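PnpC (Pseudomonas putida, PDB 3N9T) probably cleaves the aromatic ring of hydroxyquinol between the two adjacent hydroxyl-bearing carbons as a ferric-iron intradiol dioxygenase. Local coordinates at residues V232-D244 and F249-D261. Numbering follows the deposited sequence.
Sequences VTHLFNSDDPYLD and FGVKGSLQVKYED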
ATOM      1  N   VAL A 232       0.753  27.503  -2.786  1.00 14.52           N
ATOM      2  CA  VAL A 232      -0.495  26.805  -3.081  1.00 14.95           C
ATOM      3  C   VAL A 232      -1.133  26.561  -1.722  1.00 15.74           C
ATOM      4  O   VAL A 232      -0.474  25.955  -0.833  1.00 15.86           O
ATOM      5  CB  VAL A 232      -0.202  25.415  -3.683  1.00 16.08           C
ATOM      6  CG1 VAL A 232      -1.491  24.520  -3.714  1.00 16.36           C
ATOM      7  CG2 VAL A 232       0.353  25.587  -5.099  1.00 15.46           C
ATOM      8  N   THR A 233      -2.362  27.040  -1.509  1.00 15.41           N
ATOM      9  CA  THR A 233      -2.962  26.913  -0.169  1.00 13.71           C
ATOM     10  C   THR A 233      -4.479  26.901  -0.351  1.00 15.37           C
ATOM     11  O   THR A 233      -4.938  26.856  -1.502  1.00 12.29           O
ATOM     12  CB  THR A 233      -2.438  28.010   0.802  1.00 15.47           C
ATOM     13  OG1 THR A 233      -2.795  27.655   2.148  1.00 18.16           O
ATOM     14  CG2 THR A 233      -2.975  29.436   0.422  1.00 12.72           C
ATOM     15  N   HIS A 234      -5.241  26.890   0.752  1.00 12.98           N
ATOM     16  CA  HIS A 234      -6.752  26.959   0.726  1.00 15.24           C
ATOM     17  C   HIS A 234      -7.062  28.055   1.764  1.00 15.19           C
ATOM     18  O   HIS A 234      -6.293  28.192   2.747  1.00 14.43           O
ATOM     19  CB  HIS A 234      -7.401  25.707   1.364  1.00 15.11           C
ATOM     20  CG  HIS A 234      -7.223  24.416   0.641  1.00 19.36           C
ATOM     21  ND1 HIS A 234      -8.188  23.435   0.650  1.00 25.67           N
ATOM     22  CD2 HIS A 234      -6.181  23.907  -0.038  1.00 17.53           C
ATOM     23  CE1 HIS A 234      -7.741  22.385  -0.008  1.00 23.25           C
ATOM     24  NE2 HIS A 234      -6.524  22.652  -0.420  1.00 22.31           N
ATOM     25  N   LEU A 235      -8.161  28.814   1.582  1.00 13.65           N
ATOM     26  CA  LEU A 235      -8.744  29.673   2.673  1.00 13.76           C
ATOM     27  C   LEU A 235     -10.046  29.001   3.039  1.00 13.00           C
ATOM     28  O   LEU A 235     -10.900  28.719   2.152  1.00 10.69           O
ATOM     29  CB  LEU A 235      -9.066  31.096   2.159  1.00 13.32           C
ATOM     30  CG  LEU A 235      -7.793  31.929   1.907  1.00 14.39           C
ATOM     31  CD1 LEU A 235      -8.234  33.426   1.769  1.00 12.33           C
ATOM     32  CD2 LEU A 235      -6.713  31.761   3.095  1.00 14.39           C
ATOM     33  N   PHE A 236     -10.207  28.643   4.297  1.00 12.94           N
ATOM     34  CA  PHE A 236     -11.394  27.866   4.697  1.00 13.07           C
ATOM     35  C   PHE A 236     -12.361  28.800   5.400  1.00 14.64           C
ATOM     36  O   PHE A 236     -11.898  29.592   6.224  1.00 14.46           O
ATOM     37  CB  PHE A 236     -11.013  26.791   5.726  1.00 13.04           C
ATOM     38  CG  PHE A 236     -10.122  25.698   5.159  1.00 13.67           C
ATOM     39  CD1 PHE A 236     -10.696  24.605   4.554  1.00  8.29           C
ATOM     40  CD2 PHE A 236      -8.723  25.808   5.200  1.00 12.64           C
ATOM     41  CE1 PHE A 236      -9.906  23.594   4.012  1.00 13.98           C
ATOM     42  CE2 PHE A 236      -7.943  24.806   4.644  1.00 14.70           C
ATOM     43  CZ  PHE A 236      -8.553  23.706   4.062  1.00 13.19           C
ATOM     44  N   ASN A 237     -13.683  28.646   5.158  1.00 15.34           N
ATOM     45  CA  ASN A 237     -14.691  29.470   5.864  1.00 16.38           C
ATOM     46  C   ASN A 237     -14.630  29.202   7.379  1.00 17.06           C
ATOM     47  O   ASN A 237     -14.814  28.078   7.834  1.00 16.67           O
ATOM     48  CB  ASN A 237     -16.152  29.213   5.409  1.00 17.03           C
ATOM     49  CG  ASN A 237     -16.351  29.286   3.877  1.00 21.29           C
ATOM     50  OD1 ASN A 237     -15.400  29.166   3.090  1.00 16.97           O
ATOM     51  ND2 ASN A 237     -17.608  29.382   3.459  1.00 21.81           N
ATOM     52  N   SER A 238     -14.459  30.255   8.142  1.00 17.95           N
ATOM     53  CA  SER A 238     -14.400  30.175   9.624  1.00 22.90           C
ATOM     54  C   SER A 238     -15.579  29.471  10.282  1.00 23.49           C
ATOM     55  O   SER A 238     -15.497  28.954  11.425  1.00 25.34           O
ATOM     56  CB  SER A 238     -14.489  31.603  10.185  1.00 22.18           C
ATOM     57  OG  SER A 238     -13.228  31.925  10.619  1.00 31.73           O
ATOM     58  N   ASP A 239     -16.702  29.498   9.645  1.00 23.49           N
ATOM     59  CA  ASP A 239     -17.808  28.996  10.424  1.00 27.71           C
ATOM     60  C   ASP A 239     -18.204  27.557  10.156  1.00 26.16           C
ATOM     61  O   ASP A 239     -19.290  27.134  10.565  1.00 27.39           O
ATOM     62  CB  ASP A 239     -18.984  30.001  10.323  1.00 28.23           C
ATOM     63  CG  ASP A 239     -18.657  31.326  11.049  1.00 32.27           C
ATOM     64  OD1 ASP A 239     -18.146  31.220  12.216  1.00 36.12           O
ATOM     65  OD2 ASP A 239     -18.838  32.448  10.450  1.00 33.51           O
ATOM     66  N   ASP A 240     -17.359  26.819   9.436  1.00 23.20           N
ATOM     67  CA  ASP A 240     -17.862  25.660   8.681  1.00 22.01           C
ATOM     68  C   ASP A 240     -18.047  24.539   9.690  1.00 19.09           C
ATOM     69  O   ASP A 240     -17.244  24.400  10.582  1.00 17.94           O
ATOM     70  CB  ASP A 240     -16.873  25.254   7.568  1.00 20.44           C
ATOM     71  CG  ASP A 240     -17.399  24.142   6.693  1.00 24.61           C
ATOM     72  OD1 ASP A 240     -17.839  24.419   5.554  1.00 18.45           O
ATOM     73  OD2 ASP A 240     -17.384  22.972   7.138  1.00 23.83           O
ATOM     74  N   PRO A 241     -19.122  23.757   9.572  1.00 18.65           N
ATOM     75  CA  PRO A 241     -19.257  22.749  10.633  1.00 19.44           C
ATOM     76  C   PRO A 241     -18.238  21.587  10.557  1.00 19.17           C
ATOM     77  O   PRO A 241     -18.175  20.787  11.469  1.00 19.11           O
ATOM     78  CB  PRO A 241     -20.671  22.214  10.420  1.00 19.75           C
ATOM     79  CG  PRO A 241     -20.949  22.443   8.924  1.00 21.01           C
ATOM     80  CD  PRO A 241     -20.196  23.692   8.579  1.00 19.73           C
ATOM     81  N   TYR A 242     -17.384  21.556   9.528  1.00 18.74           N
ATOM     82  CA  TYR A 242     -16.462  20.429   9.297  1.00 18.99           C
ATOM     83  C   TYR A 242     -15.002  20.825   9.440  1.00 20.64           C
ATOM     84  O   TYR A 242     -14.109  20.016   9.179  1.00 21.07           O
ATOM     85  CB  TYR A 242     -16.680  19.856   7.906  1.00 17.78           C
ATOM     86  CG  TYR A 242     -18.040  19.237   7.732  1.00 18.22           C
ATOM     87  CD1 TYR A 242     -18.455  18.139   8.527  1.00 16.47           C
ATOM     88  CD2 TYR A 242     -18.930  19.737   6.773  1.00 20.70           C
ATOM     89  CE1 TYR A 242     -19.700  17.568   8.377  1.00 19.57           C
ATOM     90  CE2 TYR A 242     -20.211  19.199   6.653  1.00 19.92           C
ATOM     91  CZ  TYR A 242     -20.580  18.118   7.430  1.00 20.37           C
ATOM     92  OH  TYR A 242     -21.844  17.572   7.217  1.00 21.21           O
ATOM     93  N   LEU A 243     -14.772  22.061   9.887  1.00 20.84           N
ATOM     94  CA  LEU A 243     -13.442  22.647  10.050  1.00 21.27           C
ATOM     95  C   LEU A 243     -12.520  21.807  10.895  1.00 21.43           C
ATOM     96  O   LEU A 243     -11.310  21.735  10.620  1.00 20.20           O
ATOM     97  CB  LEU A 243     -13.576  24.045  10.680  1.00 22.72           C
ATOM     98  CG  LEU A 243     -12.747  25.260  10.240  1.00 25.58           C
ATOM     99  CD1 LEU A 243     -12.513  25.355   8.687  1.00 19.35           C
ATOM    100  CD2 LEU A 243     -13.419  26.531  10.785  1.00 27.36           C
ATOM    101  N   ASP A 244     -13.077  21.148  11.912  1.00 19.23           N
ATOM    102  CA  ASP A 244     -12.279  20.354  12.848  1.00 21.65           C
ATOM    103  C   ASP A 244     -12.255  18.901  12.418  1.00 20.17           C
ATOM    104  O   ASP A 244     -11.686  18.098  13.100  1.00 20.78           O
ATOM    105  CB  ASP A 244     -12.817  20.445  14.325  1.00 22.71           C
ATOM    106  CG  ASP A 244     -12.685  21.873  14.906  1.00 32.21           C
ATOM    107  OD1 ASP A 244     -11.556  22.442  14.832  1.00 40.97           O
ATOM    108  OD2 ASP A 244     -13.685  22.465  15.420  1.00 38.71           O
ATOM    109  N   PHE A 249      -7.816  16.335   6.101  1.00 19.10           N
ATOM    110  CA  PHE A 249      -6.985  17.030   7.051  1.00 18.56           C
ATOM    111  C   PHE A 249      -6.248  18.261   6.445  1.00 19.28           C
ATOM    112  O   PHE A 249      -5.100  18.514   6.812  1.00 17.50           O
ATOM    113  CB  PHE A 249      -5.968  16.042   7.656  1.00 20.48           C
ATOM    114  CG  PHE A 249      -6.545  14.698   7.995  1.00 17.49           C
ATOM    115  CD1 PHE A 249      -7.340  14.553   9.126  1.00 18.78           C
ATOM    116  CD2 PHE A 249      -6.320  13.594   7.180  1.00 14.77           C
ATOM    117  CE1 PHE A 249      -7.901  13.363   9.467  1.00 16.10           C
ATOM    118  CE2 PHE A 249      -6.903  12.358   7.494  1.00 16.12           C
ATOM    119  CZ  PHE A 249      -7.652  12.233   8.677  1.00 17.53           C
ATOM    120  N   GLY A 250      -6.926  18.992   5.552  1.00 18.33           N
ATOM    121  CA  GLY A 250      -6.375  20.195   4.907  1.00 17.77           C
ATOM    122  C   GLY A 250      -6.302  21.463   5.790  1.00 17.61           C
ATOM    123  O   GLY A 250      -5.538  22.391   5.505  1.00 16.66           O
ATOM    124  N   VAL A 251      -7.139  21.527   6.820  1.00 16.89           N
ATOM    125  CA  VAL A 251      -7.395  22.772   7.526  1.00 16.24           C
ATOM    126  C   VAL A 251      -6.221  23.002   8.442  1.00 16.74           C
ATOM    127  O   VAL A 251      -5.788  22.065   9.133  1.00 16.68           O
ATOM    128  CB  VAL A 251      -8.707  22.692   8.425  1.00 16.23           C
ATOM    129  CG1 VAL A 251      -8.955  24.027   9.240  1.00 14.43           C
ATOM    130  CG2 VAL A 251      -9.926  22.382   7.578  1.00 16.93           C
ATOM    131  N   LYS A 252      -5.727  24.239   8.439  1.00 15.55           N
ATOM    132  CA  LYS A 252      -4.830  24.753   9.467  1.00 17.13           C
ATOM    133  C   LYS A 252      -5.432  26.038  10.077  1.00 18.20           C
ATOM    134  O   LYS A 252      -6.123  26.765   9.393  1.00 19.01           O
ATOM    135  CB  LYS A 252      -3.466  25.044   8.856  1.00 17.27           C
ATOM    136  CG  LYS A 252      -2.808  23.780   8.241  1.00 16.77           C
ATOM    137  CD  LYS A 252      -1.489  24.124   7.478  1.00 15.96           C
ATOM    138  CE  LYS A 252      -0.886  22.827   6.902  1.00 17.04           C
ATOM    139  NZ  LYS A 252       0.395  23.099   6.178  1.00 15.28           N
ATOM    140  N   GLY A 253      -5.208  26.276  11.372  1.00 17.99           N
ATOM    141  CA  GLY A 253      -5.707  27.464  12.069  1.00 16.62           C
ATOM    142  C   GLY A 253      -5.565  28.787  11.315  1.00 17.94           C
ATOM    143  O   GLY A 253      -6.550  29.484  11.168  1.00 17.44           O
ATOM    144  N   SER A 254      -4.379  29.096  10.764  1.00 16.26           N
ATOM    145  CA  SER A 254      -4.141  30.354  10.105  1.00 15.65           C
ATOM    146  C   SER A 254      -4.827  30.515   8.715  1.00 16.07           C
ATOM    147  O   SER A 254      -4.858  31.642   8.188  1.00 16.11           O
ATOM    148  CB  SER A 254      -2.639  30.559   9.943  1.00 17.93           C
ATOM    149  OG  SER A 254      -2.111  29.644   8.959  1.00 17.42           O
ATOM    150  N   LEU A 255      -5.360  29.430   8.144  1.00 15.17           N
ATOM    151  CA  LEU A 255      -5.987  29.483   6.775  1.00 15.70           C
ATOM    152  C   LEU A 255      -7.508  29.668   6.843  1.00 16.34           C
ATOM    153  O   LEU A 255      -8.222  29.467   5.842  1.00 16.63           O
ATOM    154  CB  LEU A 255      -5.686  28.149   6.044  1.00 13.43           C
ATOM    155  CG  LEU A 255      -4.175  27.924   5.846  1.00 16.47           C
ATOM    156  CD1 LEU A 255      -3.940  26.599   5.082  1.00 13.25           C
ATOM    157  CD2 LEU A 255      -3.526  29.108   5.089  1.00 16.13           C
ATOM    158  N   GLN A 256      -8.029  29.966   8.034  1.00 16.39           N
ATOM    159  CA  GLN A 256      -9.436  30.164   8.211  1.00 16.91           C
ATOM    160  C   GLN A 256      -9.669  31.657   8.019  1.00 17.65           C
ATOM    161  O   GLN A 256      -8.833  32.516   8.352  1.00 18.33           O
ATOM    162  CB  GLN A 256      -9.882  29.757   9.626  1.00 18.31           C
ATOM    163  CG  GLN A 256      -9.485  28.364  10.002  1.00 24.13           C
ATOM    164  CD  GLN A 256      -9.960  27.945  11.371  1.00 29.61           C
ATOM    165  OE1 GLN A 256     -10.788  28.624  12.017  1.00 31.20           O
ATOM    166  NE2 GLN A 256      -9.485  26.779  11.800  1.00 30.59           N
ATOM    167  N   VAL A 257     -10.779  31.989   7.416  1.00 16.79           N
ATOM    168  CA  VAL A 257     -11.081  33.401   7.240  1.00 17.96           C
ATOM    169  C   VAL A 257     -12.606  33.540   7.452  1.00 19.36           C
ATOM    170  O   VAL A 257     -13.396  32.713   6.976  1.00 19.06           O
ATOM    171  CB  VAL A 257     -10.628  33.889   5.823  1.00 17.37           C
ATOM    172  CG1 VAL A 257     -11.494  33.221   4.690  1.00 17.51           C
ATOM    173  CG2 VAL A 257     -10.683  35.362   5.781  1.00 18.28           C
ATOM    174  N   LYS A 258     -13.006  34.588   8.150  1.00 19.72           N
ATOM    175  CA  LYS A 258     -14.394  34.888   8.403  1.00 20.07           C
ATOM    176  C   LYS A 258     -15.124  35.575   7.216  1.00 19.43           C
ATOM    177  O   LYS A 258     -14.672  36.588   6.703  1.00 19.50           O
ATOM    178  CB  LYS A 258     -14.402  35.801   9.642  1.00 22.04           C
ATOM    179  CG  LYS A 258     -15.791  36.331  10.052  1.00 27.81           C
ATOM    180  CD  LYS A 258     -16.604  35.323  10.805  1.00 36.07           C
ATOM    181  CE  LYS A 258     -17.712  36.097  11.564  1.00 42.61           C
ATOM    182  NZ  LYS A 258     -18.691  35.145  12.176  1.00 44.51           N
ATOM    183  N   TYR A 259     -16.227  35.011   6.764  1.00 18.61           N
ATOM    184  CA  TYR A 259     -17.068  35.690   5.799  1.00 20.66           C
ATOM    185  C   TYR A 259     -18.085  36.602   6.567  1.00 22.42           C
ATOM    186  O   TYR A 259     -19.121  36.120   6.988  1.00 22.52           O
ATOM    187  CB  TYR A 259     -17.761  34.702   4.886  1.00 19.30           C
ATOM    188  CG  TYR A 259     -16.834  34.102   3.831  1.00 20.40           C
ATOM    189  CD1 TYR A 259     -15.888  33.148   4.171  1.00 18.77           C
ATOM    190  CD2 TYR A 259     -16.956  34.467   2.504  1.00 15.39           C
ATOM    191  CE1 TYR A 259     -15.021  32.574   3.195  1.00 19.14           C
ATOM    192  CE2 TYR A 259     -16.117  33.928   1.513  1.00 18.67           C
ATOM    193  CZ  TYR A 259     -15.144  32.986   1.866  1.00 16.26           C
ATOM    194  OH  TYR A 259     -14.384  32.470   0.861  1.00 11.83           O
ATOM    195  N   GLU A 260     -17.734  37.878   6.771  1.00 23.11           N
ATOM    196  CA  GLU A 260     -18.549  38.812   7.608  1.00 24.89           C
ATOM    197  C   GLU A 260     -19.700  39.341   6.820  1.00 24.70           C
ATOM    198  O   GLU A 260     -19.625  39.454   5.601  1.00 25.36           O
ATOM    199  CB  GLU A 260     -17.727  40.016   8.065  1.00 24.14           C
ATOM    200  CG  GLU A 260     -16.390  39.685   8.663  1.00 29.72           C
ATOM    201  CD  GLU A 260     -15.677  40.924   9.195  1.00 33.71           C
ATOM    202  OE1 GLU A 260     -15.975  42.058   8.743  1.00 31.62           O
ATOM    203  OE2 GLU A 260     -14.853  40.760  10.105  1.00 36.19           O
ATOM    204  N   ASP A 261     -20.781  39.676   7.494  1.00 24.66           N
ATOM    205  CA  ASP A 261     -21.933  40.278   6.808  1.00 25.65           C
ATOM    206  C   ASP A 261     -21.683  41.767   6.763  1.00 23.32           C
ATOM    207  O   ASP A 261     -21.402  42.362   7.764  1.00 24.84           O
ATOM    208  CB  ASP A 261     -23.240  39.919   7.536  1.00 26.12           C
ATOM    209  CG  ASP A 261     -23.423  38.405   7.661  1.00 30.66           C
ATOM    210  OD1 ASP A 261     -23.931  37.806   6.696  1.00 35.09           O
ATOM    211  OD2 ASP A 261     -23.023  37.819   8.708  1.00 35.97           O
TER
HETATM  212  O   HOH W   1     -17.409  32.493   7.952  1.00 25.67           O
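Val251, whose branching lets it present a methyl to a ring, sets CG2 over the centre of the Phe236 ring, a CH-pi contact 3.8 Å from the ring centroid and 13° off its normal. Leu255 CB comes in at the ring edge, and Gly250 C lies 3.6 Å from Phe236 CZ, where a side chain on residue 250 would be tight. A broad flat group suits position 236 because Gly250, Val251 and Leu255 meet it from different directions; an alanine in place of Phe236 would probably leave Val251 CG2 without its aromatic partner and open a gap between these three residues. Leu243, with CD1 3.8 Å from Val251 CG1, extends the apolar patch, and its CD2 lies against the amide of Gln256. The backbones pair as parallel strands: Phe236 N donates to Leu255 O (2.6 Å), Val257 N to Phe236 O and Ser238 N to Val257 O. This pairing belongs to the mixed beta sheet of the intradiol dioxygenase catalytic domain, in which strand 231-237 also runs antiparallel to strand 214-224, bearer of the iron ligands His218 and His220. At the exposed end opposite charges meet: Lys258 turns its chain at the CB-CG bond (chi2 79°), carrying NZ to the syn lone pair of Asp239 OD2 in a 3.2 Å salt bridge. A water links that same oxygen to Tyr259 N. Farther in, Tyr259 CE1 comes within 3.4 Å of Asn237 OD1, amide and ring planes 37° apart, while Asn237 ND2 donates a hydrogen bond to Pro191 O.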